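Side-chain contacts in internalin (Listeria monocytogenes serotype 4b, PDB 4FMZ), which probably acts as a leucine-rich-repeat adhesion protein of the bacterium, contributing to attachment to host cells or to their invasion: residues 190-195 with 202-207; 234-239 with 248-253; 281-286 with 290-295; 316-321 with 327-332. One frame throughout, in Å; residues are numbered along the deposited sequence. Where two conformers were deposited one is given.

Contact 1: 190-195 with 202-207; sequences EDISPL and HYFTAY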
# COMPACT_ATOMS: atom_id res chain seq x y z
N GLU A 190 -14.49 -2.20 -10.00
CA GLU A 190 -14.83 -2.38 -11.41
C GLU A 190 -14.44 -1.15 -12.23
O GLU A 190 -14.02 -1.28 -13.38
CB GLU A 190 -16.35 -2.60 -11.58
CG GLU A 190 -16.89 -3.91 -11.04
CD GLU A 190 -18.41 -4.01 -11.04
OE1 GLU A 190 -19.03 -3.60 -12.05
OE2 GLU A 190 -18.98 -4.51 -10.05
N ASP A 191 -14.62 0.04 -11.62
CA ASP A 191 -14.48 1.36 -12.23
C ASP A 191 -13.52 2.30 -11.48
O ASP A 191 -13.80 2.72 -10.34
CB ASP A 191 -15.89 1.98 -12.31
CG ASP A 191 -16.02 3.35 -12.94
OD1 ASP A 191 -15.02 3.86 -13.47
OD2 ASP A 191 -17.14 3.89 -12.94
N ILE A 192 -12.42 2.69 -12.15
CA ILE A 192 -11.44 3.62 -11.58
C ILE A 192 -11.53 5.02 -12.26
O ILE A 192 -10.68 5.88 -11.98
CB ILE A 192 -9.98 3.07 -11.60
CG1 ILE A 192 -9.54 2.58 -13.01
CG2 ILE A 192 -9.76 2.02 -10.51
CD1 ILE A 192 -7.98 2.57 -13.23
N SER A 193 -12.57 5.27 -13.09
CA SER A 193 -12.74 6.56 -13.79
C SER A 193 -12.61 7.80 -12.85
O SER A 193 -11.96 8.73 -13.29
CB SER A 193 -14.04 6.62 -14.58
OG SER A 193 -15.18 6.48 -13.76
N PRO A 194 -13.07 7.84 -11.56
CA PRO A 194 -12.83 9.04 -10.74
C PRO A 194 -11.35 9.32 -10.44
O PRO A 194 -11.01 10.45 -10.10
CB PRO A 194 -13.56 8.73 -9.42
CG PRO A 194 -14.53 7.66 -9.75
CD PRO A 194 -13.85 6.84 -10.79
N LEU A 195 -10.47 8.32 -10.59
CA LEU A 195 -9.05 8.47 -10.29
C LEU A 195 -8.29 9.31 -11.33
O LEU A 195 -7.10 9.59 -11.12
CB LEU A 195 -8.37 7.10 -10.07
CG LEU A 195 -8.95 6.22 -8.93
CD1 LEU A 195 -8.01 5.08 -8.60
CD2 LEU A 195 -9.23 7.05 -7.62
N HIS A 202 2.53 8.88 -8.53
CA HIS A 202 3.75 8.34 -9.13
C HIS A 202 3.80 6.82 -8.98
O HIS A 202 4.52 6.16 -9.72
CB HIS A 202 5.00 8.98 -8.47
CG HIS A 202 5.27 10.39 -8.88
ND1 HIS A 202 4.36 11.40 -8.63
CD2 HIS A 202 6.39 10.93 -9.42
CE1 HIS A 202 4.93 12.52 -9.05
NE2 HIS A 202 6.15 12.28 -9.55
N TYR A 203 3.06 6.27 -8.00
CA TYR A 203 3.03 4.84 -7.67
C TYR A 203 1.59 4.40 -7.49
O TYR A 203 0.85 4.97 -6.68
CB TYR A 203 3.90 4.55 -6.41
CG TYR A 203 5.35 4.90 -6.68
CD1 TYR A 203 6.21 3.97 -7.24
CD2 TYR A 203 5.80 6.21 -6.53
CE1 TYR A 203 7.49 4.33 -7.65
CE2 TYR A 203 7.07 6.59 -6.97
CZ TYR A 203 7.92 5.64 -7.52
OH TYR A 203 9.19 5.99 -7.90
N PHE A 204 1.16 3.46 -8.29
CA PHE A 204 -0.21 2.96 -8.25
C PHE A 204 -0.22 1.44 -8.37
O PHE A 204 0.35 0.87 -9.30
CB PHE A 204 -1.05 3.61 -9.36
CG PHE A 204 -2.51 3.24 -9.43
CD1 PHE A 204 -3.26 3.05 -8.27
CD2 PHE A 204 -3.18 3.20 -10.65
CE1 PHE A 204 -4.62 2.74 -8.33
CE2 PHE A 204 -4.54 2.91 -10.72
CZ PHE A 204 -5.25 2.68 -9.56
N THR A 205 -0.88 0.79 -7.41
CA THR A 205 -1.03 -0.66 -7.41
C THR A 205 -2.52 -0.95 -7.15
O THR A 205 -3.15 -0.31 -6.30
CB THR A 205 -0.02 -1.36 -6.48
OG1 THR A 205 -0.18 -2.78 -6.58
CG2 THR A 205 -0.10 -0.91 -5.03
N ALA A 206 -3.10 -1.84 -7.97
CA ALA A 206 -4.52 -2.19 -7.88
C ALA A 206 -4.73 -3.57 -8.47
O ALA A 206 -5.74 -3.82 -9.14
CB ALA A 206 -5.38 -1.14 -8.60
N TYR A 207 -3.79 -4.50 -8.19
CA TYR A 207 -3.93 -5.85 -8.71
C TYR A 207 -5.10 -6.56 -8.02
O TYR A 207 -5.46 -6.20 -6.90
CB TYR A 207 -2.62 -6.67 -8.64
CG TYR A 207 -1.99 -6.83 -7.27
CD1 TYR A 207 -2.58 -7.63 -6.30
CD2 TYR A 207 -0.72 -6.32 -7.01
CE1 TYR A 207 -1.98 -7.83 -5.05
CE2 TYR A 207 -0.08 -6.56 -5.79
CZ TYR A 207 -0.73 -7.30 -4.80
OH TYR A 207 -0.13 -7.49 -3.58
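Two donors grip Asp191 OD1, just before Ile192, whose side chain runs inward to Phe204. The hydroxyl Ser193 OG meets Asp191 OD1 at 2.6 Å on the syn side of the carboxylate. The amide Ser193 N reaches the same Asp191 OD1 at 2.9 Å from the anti side, somewhat out of plane, which makes an Asx turn. The turn leads into a short 3-10 segment, where Leu195 N is hydrogen-bonded to Ile192 O at 2.8 Å, and both hydrophobic residues face strand 203-205.

There the Phe204 ring receives them. Its CG lies anti to the backbone N (chi1 -178°), which carries the ring across the interior toward the 3-10 segment. Leu195 crosses the phenylalanine side chain at about a right angle, and its CD1 methyl rests 3.8 Å from Phe204 CZ. Ile192 comes instead to the ring edge, close to the ring plane, with its CD1 a looser 4.3 Å from Phe204 CE2.

Leu182 touches both Leu195 and Phe204, while Leu226 adds a further contact to the ring from the next strand, so the group belongs to the continuous core of the leucine-rich-repeat solenoid. The chemistry separates cleanly: the exposed carboxylate and hydroxyl shape the turn at the surface, whereas between the two segments the contact is made by methyl and aromatic carbons.

Contact 2: 234-239 with 248-253; sequences TDLSPL and LEIGTN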
# COMPACT_ATOMS: atom_id res chain seq x y z
N THR A 234 -8.05 -4.75 -21.47
CA THR A 234 -7.81 -5.15 -22.86
C THR A 234 -6.95 -4.09 -23.56
O THR A 234 -6.03 -4.45 -24.30
CB THR A 234 -9.14 -5.37 -23.61
OG1 THR A 234 -9.93 -4.18 -23.52
CG2 THR A 234 -9.94 -6.52 -23.05
N ASP A 235 -7.26 -2.80 -23.32
CA ASP A 235 -6.65 -1.66 -24.01
C ASP A 235 -5.59 -0.95 -23.16
O ASP A 235 -5.90 -0.37 -22.12
CB ASP A 235 -7.75 -0.68 -24.46
CG ASP A 235 -7.26 0.50 -25.28
OD1 ASP A 235 -6.12 0.44 -25.79
OD2 ASP A 235 -8.02 1.48 -25.41
N LEU A 236 -4.36 -0.92 -23.69
CA LEU A 236 -3.19 -0.29 -23.08
C LEU A 236 -2.91 1.12 -23.60
O LEU A 236 -2.02 1.77 -23.06
CB LEU A 236 -1.93 -1.15 -23.29
CG LEU A 236 -1.86 -2.51 -22.60
CD1 LEU A 236 -0.48 -3.11 -22.76
CD2 LEU A 236 -2.19 -2.38 -21.12
N SER A 237 -3.66 1.60 -24.62
CA SER A 237 -3.46 2.94 -25.23
C SER A 237 -3.39 4.08 -24.16
O SER A 237 -2.54 4.95 -24.33
CB SER A 237 -4.49 3.23 -26.32
OG SER A 237 -5.80 3.49 -25.84
N PRO A 238 -4.12 4.05 -23.00
CA PRO A 238 -3.95 5.13 -21.99
C PRO A 238 -2.53 5.23 -21.38
O PRO A 238 -2.23 6.25 -20.78
CB PRO A 238 -4.96 4.76 -20.91
CG PRO A 238 -6.00 3.97 -21.62
CD PRO A 238 -5.19 3.12 -22.56
N LEU A 239 -1.67 4.21 -21.56
CA LEU A 239 -0.30 4.23 -21.02
C LEU A 239 0.71 4.86 -21.99
O LEU A 239 1.84 5.13 -21.59
CB LEU A 239 0.19 2.78 -20.70
CG LEU A 239 -0.69 1.89 -19.84
CD1 LEU A 239 -0.05 0.51 -19.67
CD2 LEU A 239 -0.96 2.52 -18.47
N LEU A 248 6.20 -1.84 -14.93
CA LEU A 248 4.83 -2.08 -15.37
C LEU A 248 4.47 -3.56 -15.24
O LEU A 248 5.05 -4.39 -15.92
CB LEU A 248 4.61 -1.57 -16.83
CG LEU A 248 3.26 -1.87 -17.51
CD1 LEU A 248 2.09 -1.30 -16.71
CD2 LEU A 248 3.22 -1.29 -18.93
N GLU A 249 3.49 -3.87 -14.36
CA GLU A 249 2.98 -5.22 -14.13
C GLU A 249 1.52 -5.24 -14.50
O GLU A 249 0.72 -4.54 -13.86
CB GLU A 249 3.16 -5.67 -12.67
CG GLU A 249 4.59 -5.84 -12.20
CD GLU A 249 4.75 -6.20 -10.73
OE1 GLU A 249 3.74 -6.35 -10.01
OE2 GLU A 249 5.92 -6.32 -10.30
N ILE A 250 1.17 -5.97 -15.54
CA ILE A 250 -0.20 -6.02 -16.01
C ILE A 250 -0.48 -7.44 -16.55
O ILE A 250 -1.22 -7.63 -17.52
CB ILE A 250 -0.44 -4.85 -17.03
CG1 ILE A 250 -1.94 -4.55 -17.27
CG2 ILE A 250 0.43 -4.91 -18.29
CD1 ILE A 250 -2.28 -3.13 -17.69
N GLY A 251 0.08 -8.43 -15.86
CA GLY A 251 -0.12 -9.83 -16.18
C GLY A 251 -1.53 -10.26 -15.80
O GLY A 251 -2.22 -9.55 -15.07
N THR A 252 -1.98 -11.41 -16.33
CA THR A 252 -3.30 -11.99 -16.03
C THR A 252 -4.45 -10.96 -16.36
O THR A 252 -5.33 -10.64 -15.54
CB THR A 252 -3.35 -12.53 -14.59
OG1 THR A 252 -2.11 -13.18 -14.30
CG2 THR A 252 -4.48 -13.53 -14.38
N ASN A 253 -4.42 -10.45 -17.59
CA ASN A 253 -5.45 -9.54 -18.09
C ASN A 253 -5.97 -10.09 -19.43
O ASN A 253 -5.81 -11.29 -19.67
CB ASN A 253 -4.91 -8.11 -18.20
CG ASN A 253 -5.02 -7.37 -16.90
OD1 ASN A 253 -6.11 -7.00 -16.48
ND2 ASN A 253 -3.90 -7.14 -16.22
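Within the hydrophobic core of a leucine-rich-repeat solenoid, Leu236 and Leu239 from a loop with a short 3-10 segment face Leu248 and Ile250 at the strand side of the coil. The four side chains sort into two pairs. Leu239 and Leu248 meet tip to tip, with Leu239 CD1 3.8 Å from Leu248 CD2. With CG anti to the backbone N (chi1 174°), Leu248 carries its two methyls off the strand toward Leu239 CD1. Leu236 and Ile250 slide past each other in opposite directions instead, and this is the tighter pair, with Leu236 CD2 only 3.5 Å from Ile250 CD1.

Polar bonds shape the turns in both segments. Ser237 N donates to Asp235 OD1 at 3.0 Å from above the carboxylate plane, closing an Asx turn, and Ser237 OG is bonded to the other oxygen, Asp235 OD2, on its syn side. In the other segment the buried Asn253 turns its amide back on the chain: Asn253 ND2 donates to Ile250 O at 3.0 Å with a nearly straight N-H...O angle of 167°, though it approaches from above the carbonyl plane. The same nitrogen also bonds Ile228 O, and Asn253 OD1 accepts from Ile233 N, so this asparagine ties its own turn to the preceding one.

Leu226 of strand 225-227 touches both Leu239 and Leu248, while Leu270 of strand 269-271 packs on Leu248, so strand 247-249, which carries Leu248, lies between these two parallel strands, its neighbours on either side.

Contact 3: 281-286 with 290-295; sequences SVLNNL and NSLFLN. With EDO (1,2-ethanediol), chain F; EDO (1,2-ethanediol), chain H.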
# COMPACT_ATOMS: atom_id res chain seq x y z
N SER A 281 7.00 -6.73 -31.71
CA SER A 281 7.97 -5.96 -32.50
C SER A 281 8.28 -4.58 -31.88
O SER A 281 9.41 -4.10 -32.02
CB SER A 281 7.53 -5.81 -33.95
OG SER A 281 6.21 -5.31 -34.04
N VAL A 282 7.34 -3.99 -31.11
CA VAL A 282 7.56 -2.69 -30.44
C VAL A 282 8.66 -2.78 -29.35
O VAL A 282 9.21 -1.74 -28.96
CB VAL A 282 6.26 -2.06 -29.86
CG1 VAL A 282 5.32 -1.62 -30.99
CG2 VAL A 282 5.56 -2.99 -28.88
N LEU A 283 9.01 -4.00 -28.86
CA LEU A 283 10.03 -4.14 -27.82
C LEU A 283 11.44 -3.76 -28.30
O LEU A 283 12.28 -3.46 -27.46
CB LEU A 283 10.04 -5.55 -27.19
CG LEU A 283 8.74 -6.02 -26.51
CD1 LEU A 283 8.94 -7.38 -25.85
CD2 LEU A 283 8.22 -4.98 -25.50
N ASN A 284 11.70 -3.70 -29.63
CA ASN A 284 13.03 -3.32 -30.12
C ASN A 284 13.43 -1.91 -29.64
O ASN A 284 14.64 -1.62 -29.55
CB ASN A 284 13.12 -3.42 -31.65
CG ASN A 284 12.52 -2.26 -32.40
OD1 ASN A 284 13.23 -1.54 -33.12
ND2 ASN A 284 11.22 -2.05 -32.26
N ASN A 285 12.43 -1.04 -29.33
CA ASN A 285 12.65 0.32 -28.84
C ASN A 285 12.90 0.36 -27.32
O ASN A 285 13.33 1.39 -26.80
CB ASN A 285 11.43 1.21 -29.17
CG ASN A 285 10.97 1.14 -30.60
OD1 ASN A 285 9.85 0.69 -30.88
ND2 ASN A 285 11.81 1.56 -31.53
N LEU A 286 12.62 -0.74 -26.60
CA LEU A 286 12.77 -0.77 -25.14
C LEU A 286 14.04 -1.50 -24.69
O LEU A 286 14.00 -2.36 -23.82
CB LEU A 286 11.52 -1.36 -24.46
CG LEU A 286 10.14 -0.87 -24.91
CD1 LEU A 286 9.06 -1.48 -24.04
CD2 LEU A 286 10.03 0.64 -24.89
N ASN A 290 15.26 -4.78 -18.12
CA ASN A 290 16.06 -5.75 -17.36
C ASN A 290 15.26 -7.02 -17.08
O ASN A 290 15.83 -8.09 -16.93
CB ASN A 290 16.55 -5.16 -16.01
CG ASN A 290 17.51 -3.99 -16.13
OD1 ASN A 290 17.42 -3.02 -15.37
ND2 ASN A 290 18.46 -4.06 -17.05
N SER A 291 13.93 -6.88 -16.96
CA SER A 291 13.04 -7.99 -16.63
C SER A 291 11.84 -7.96 -17.54
O SER A 291 11.15 -6.93 -17.64
CB SER A 291 12.61 -7.94 -15.17
OG SER A 291 13.74 -7.77 -14.33
N LEU A 292 11.60 -9.08 -18.21
CA LEU A 292 10.51 -9.21 -19.17
C LEU A 292 9.78 -10.51 -18.97
O LEU A 292 10.38 -11.58 -19.05
CB LEU A 292 11.08 -9.10 -20.60
CG LEU A 292 10.15 -9.27 -21.80
CD1 LEU A 292 9.04 -8.21 -21.81
CD2 LEU A 292 10.93 -9.16 -23.08
N PHE A 293 8.47 -10.42 -18.68
CA PHE A 293 7.64 -11.60 -18.46
C PHE A 293 6.61 -11.70 -19.58
O PHE A 293 5.67 -10.90 -19.66
CB PHE A 293 6.98 -11.55 -17.07
CG PHE A 293 7.99 -11.48 -15.94
CD1 PHE A 293 8.45 -10.26 -15.47
CD2 PHE A 293 8.50 -12.64 -15.37
CE1 PHE A 293 9.40 -10.20 -14.45
CE2 PHE A 293 9.46 -12.58 -14.35
CZ PHE A 293 9.89 -11.36 -13.88
N LEU A 294 6.82 -12.68 -20.48
CA LEU A 294 5.99 -12.92 -21.65
C LEU A 294 5.42 -14.34 -21.69
O LEU A 294 4.86 -14.74 -22.71
CB LEU A 294 6.80 -12.64 -22.94
CG LEU A 294 6.86 -11.17 -23.39
CD1 LEU A 294 7.96 -10.98 -24.40
CD2 LEU A 294 5.54 -10.71 -23.98
N ASN A 295 5.54 -15.10 -20.58
CA ASN A 295 5.01 -16.46 -20.44
C ASN A 295 3.49 -16.45 -20.64
O ASN A 295 2.85 -15.44 -20.36
CB ASN A 295 5.35 -17.02 -19.04
CG ASN A 295 4.88 -16.10 -17.93
OD1 ASN A 295 5.46 -15.03 -17.69
ND2 ASN A 295 3.74 -16.43 -17.33
C1 EDO F . 13.73 -5.02 -12.64
O1 EDO F . 14.44 -5.70 -11.60
C2 EDO F . 14.02 -3.50 -12.60
O2 EDO F . 15.38 -3.23 -12.91
C1 EDO H . 1.15 -14.16 -14.71
O1 EDO H . 1.70 -15.00 -15.71
C2 EDO H . 1.83 -12.77 -14.77
O2 EDO H . 3.22 -12.98 -14.89
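The backbones come nearest at Leu283 and Leu292, whose CA atoms lie 10.0 Å apart, so the gap between the 3-10 segment 281-285 and strand 291-293 is bridged by side chains alone. A single methyl group does the work from the 3-10 side. Leu283 CD1 meets Leu292 CD2 at 3.8 Å and Leu294 CD1 at 4.0 Å, tip to tip in both cases. The two receiving leucines reach it by different routes: Leu292 has CG anti to the backbone N (chi1 177°), whereas Leu294 has CG anti to the carbonyl carbon (chi1 -83°). Leu283 CD1 thus touches two leucines that stand two residues apart along the chain.

The outer surface of the 3-10 segment has its own polar link. Asn284 ND2 donates to Ser281 O at 2.7 Å, in the carbonyl plane but with a bent N-H...O angle of 134°, and so reinforces a turn in which the backbone bond from Asn284 N to Ser281 O is weak. Two molecules of 1,2-ethanediol, probably from the crystallisation liquor, sit by the other segment. Asn295 ND2 donates to O1 of one ethanediol at 3.0 Å; O2 of the other is weakly bonded to Asn290 OD1.

In the solenoid, Leu270 of strand 269-271 touches both Leu283 and Leu292, and Leu316 of strand 315-317 packs on Leu292 in turn. Helix 304-308 borders the contact as well, with Ile307 against Leu294 and Val306 against Asn284.

Contact 4: 316-321 with 327-332; sequences LFLSQN and RPLASL. With EDO (1,2-ethanediol), chain G.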
# COMPACT_ATOMS: atom_id res chain seq x y z
N LEU A 316 14.01 -13.30 -17.99
CA LEU A 316 13.15 -13.49 -19.16
C LEU A 316 12.27 -14.71 -19.00
O LEU A 316 12.77 -15.84 -18.90
CB LEU A 316 13.99 -13.59 -20.45
CG LEU A 316 13.24 -13.90 -21.74
CD1 LEU A 316 12.29 -12.74 -22.16
CD2 LEU A 316 14.20 -14.23 -22.83
N PHE A 317 10.95 -14.48 -18.94
CA PHE A 317 9.98 -15.57 -18.86
C PHE A 317 9.27 -15.71 -20.20
O PHE A 317 8.77 -14.72 -20.76
CB PHE A 317 8.98 -15.35 -17.71
CG PHE A 317 9.46 -15.74 -16.32
CD1 PHE A 317 10.80 -15.56 -15.95
CD2 PHE A 317 8.57 -16.22 -15.37
CE1 PHE A 317 11.25 -15.93 -14.66
CE2 PHE A 317 9.01 -16.55 -14.08
CZ PHE A 317 10.34 -16.39 -13.73
N LEU A 318 9.28 -16.93 -20.74
CA LEU A 318 8.67 -17.22 -22.04
C LEU A 318 7.94 -18.55 -22.08
O LEU A 318 7.47 -18.92 -23.15
CB LEU A 318 9.74 -17.22 -23.15
CG LEU A 318 10.27 -15.89 -23.63
CD1 LEU A 318 11.48 -16.08 -24.49
CD2 LEU A 318 9.20 -15.11 -24.39
N SER A 319 7.83 -19.27 -20.96
CA SER A 319 7.19 -20.60 -20.98
C SER A 319 5.73 -20.54 -21.43
O SER A 319 5.07 -19.52 -21.27
CB SER A 319 7.29 -21.28 -19.63
OG SER A 319 6.46 -20.70 -18.64
N GLN A 320 5.26 -21.64 -22.04
CA GLN A 320 3.89 -21.87 -22.48
C GLN A 320 3.35 -20.81 -23.48
O GLN A 320 2.27 -20.22 -23.32
CB GLN A 320 2.94 -22.06 -21.29
CG GLN A 320 3.34 -23.30 -20.45
CD GLN A 320 2.24 -23.82 -19.55
OE1 GLN A 320 1.49 -23.06 -18.94
NE2 GLN A 320 2.19 -25.13 -19.37
N ASN A 321 4.14 -20.61 -24.53
CA ASN A 321 3.81 -19.88 -25.75
C ASN A 321 3.76 -20.98 -26.83
O ASN A 321 3.36 -22.10 -26.48
CB ASN A 321 4.87 -18.80 -26.04
CG ASN A 321 4.65 -17.54 -25.25
OD1 ASN A 321 3.80 -16.73 -25.58
ND2 ASN A 321 5.42 -17.34 -24.19
N ARG A 327 17.18 -20.23 -30.45
CA ARG A 327 18.53 -19.85 -30.88
C ARG A 327 18.71 -18.30 -30.99
O ARG A 327 19.75 -17.85 -30.52
CB ARG A 327 18.95 -20.52 -32.18
CG ARG A 327 19.37 -21.98 -31.96
CD ARG A 327 19.65 -22.71 -33.26
NE ARG A 327 18.44 -22.90 -34.06
CZ ARG A 327 18.43 -23.50 -35.25
NH1 ARG A 327 19.55 -23.97 -35.77
NH2 ARG A 327 17.29 -23.63 -35.92
N PRO A 328 17.73 -17.46 -31.44
CA PRO A 328 17.96 -16.00 -31.43
C PRO A 328 18.18 -15.40 -30.02
O PRO A 328 18.67 -14.27 -29.93
CB PRO A 328 16.68 -15.44 -32.08
CG PRO A 328 16.15 -16.55 -32.90
CD PRO A 328 16.43 -17.78 -32.06
N LEU A 329 17.87 -16.15 -28.94
CA LEU A 329 18.05 -15.68 -27.55
C LEU A 329 19.45 -15.95 -27.01
O LEU A 329 19.74 -15.58 -25.86
CB LEU A 329 17.02 -16.32 -26.59
CG LEU A 329 15.55 -16.25 -26.96
CD1 LEU A 329 14.71 -17.02 -25.96
CD2 LEU A 329 15.07 -14.81 -27.03
N ALA A 330 20.32 -16.59 -27.81
CA ALA A 330 21.70 -16.92 -27.40
C ALA A 330 22.51 -15.66 -27.03
O ALA A 330 23.43 -15.74 -26.21
CB ALA A 330 22.41 -17.68 -28.51
N SER A 331 22.14 -14.50 -27.60
CA SER A 331 22.79 -13.21 -27.34
C SER A 331 22.46 -12.63 -25.95
O SER A 331 23.11 -11.69 -25.52
CB SER A 331 22.39 -12.20 -28.41
OG SER A 331 20.99 -12.24 -28.64
N LEU A 332 21.46 -13.17 -25.25
CA LEU A 332 21.09 -12.64 -23.94
C LEU A 332 22.09 -13.15 -22.88
O LEU A 332 21.90 -14.20 -22.25
CB LEU A 332 19.63 -12.97 -23.61
CG LEU A 332 18.62 -12.50 -24.67
CD1 LEU A 332 17.23 -12.90 -24.29
CD2 LEU A 332 18.69 -10.99 -24.89
C1 EDO G . 10.05 -20.78 -24.35
O1 EDO G . 8.63 -20.91 -24.41
C2 EDO G . 10.66 -22.10 -24.83
O2 EDO G . 10.05 -23.15 -24.08
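Leu316 and Leu332 cross at about a right angle, and their methyls touch where they pass, Leu316 CD2 lying 3.6 Å from Leu332 CD1. Next to them Leu318 and Leu329 are aimed at one another instead, tip to tip, with Leu318 CD1 3.7 Å from Leu329 CD1. A longer approach of 4.2 Å between Leu316 CD2 and Leu329 CD1 joins the two pairs into one cluster. Leu316 stands apart in its first torsion, with CG anti to the backbone N (chi1 175°); the other three leucines share the alternative, CG anti to the carbonyl carbon.

Leu316, on strand 315-317 of the leucine-rich-repeat solenoid, and Leu318, just past its end, both point inward, and Leu329 and Leu332 answer from the 3-10 segment 327-329 and the residues just after it, in the loop before strand 337-338. A backbone bond from Leu332 N to Leu329 O, 3.0 Å long, links the latter two residues. Ile307 of helix 304-308 touches Leu316, Leu318 and Leu329, while Met304 adds to Leu329.

Beyond the cluster, Leu318 O takes two partners. Asn321 ND2 donates to Leu318 O at 2.8 Å with an N-H...O angle of 165°; the oxygen lies almost exactly in the amide plane of Asn321, but the donor stands above the plane of the carbonyl (54° out). O1 of an ethanediol, probably from the crystallisation liquor, donates to Leu318 O at 2.6 Å. Asn321 ND2 also bonds Leu294 O, and Asn321 OD1 accepts from Leu299 N, so its amide links successive turns.

Overall arrangement
The four contacts follow one another along the chain and along the curved solenoid, each joining a strand side to a loop bearing a 3-10 turn. Centres of contacts 1 and 2 lie 12 Å apart, those of 2 and 3 14 Å, and those of 3 and 4 11 Å; from contact 1 to contact 4 the span is 32 Å. Only contacts 3 and 4 touch. Their strands 291-293 and 315-317 are neighbours, joined by probable hydrogen bonds such as Leu294 N to Phe317 O at 2.8 Å, and outside the core the rings of Phe293 and Phe317 pack edge-to-face. The ethanediols near contacts 3 and 4 probably come from the crystallisation liquor.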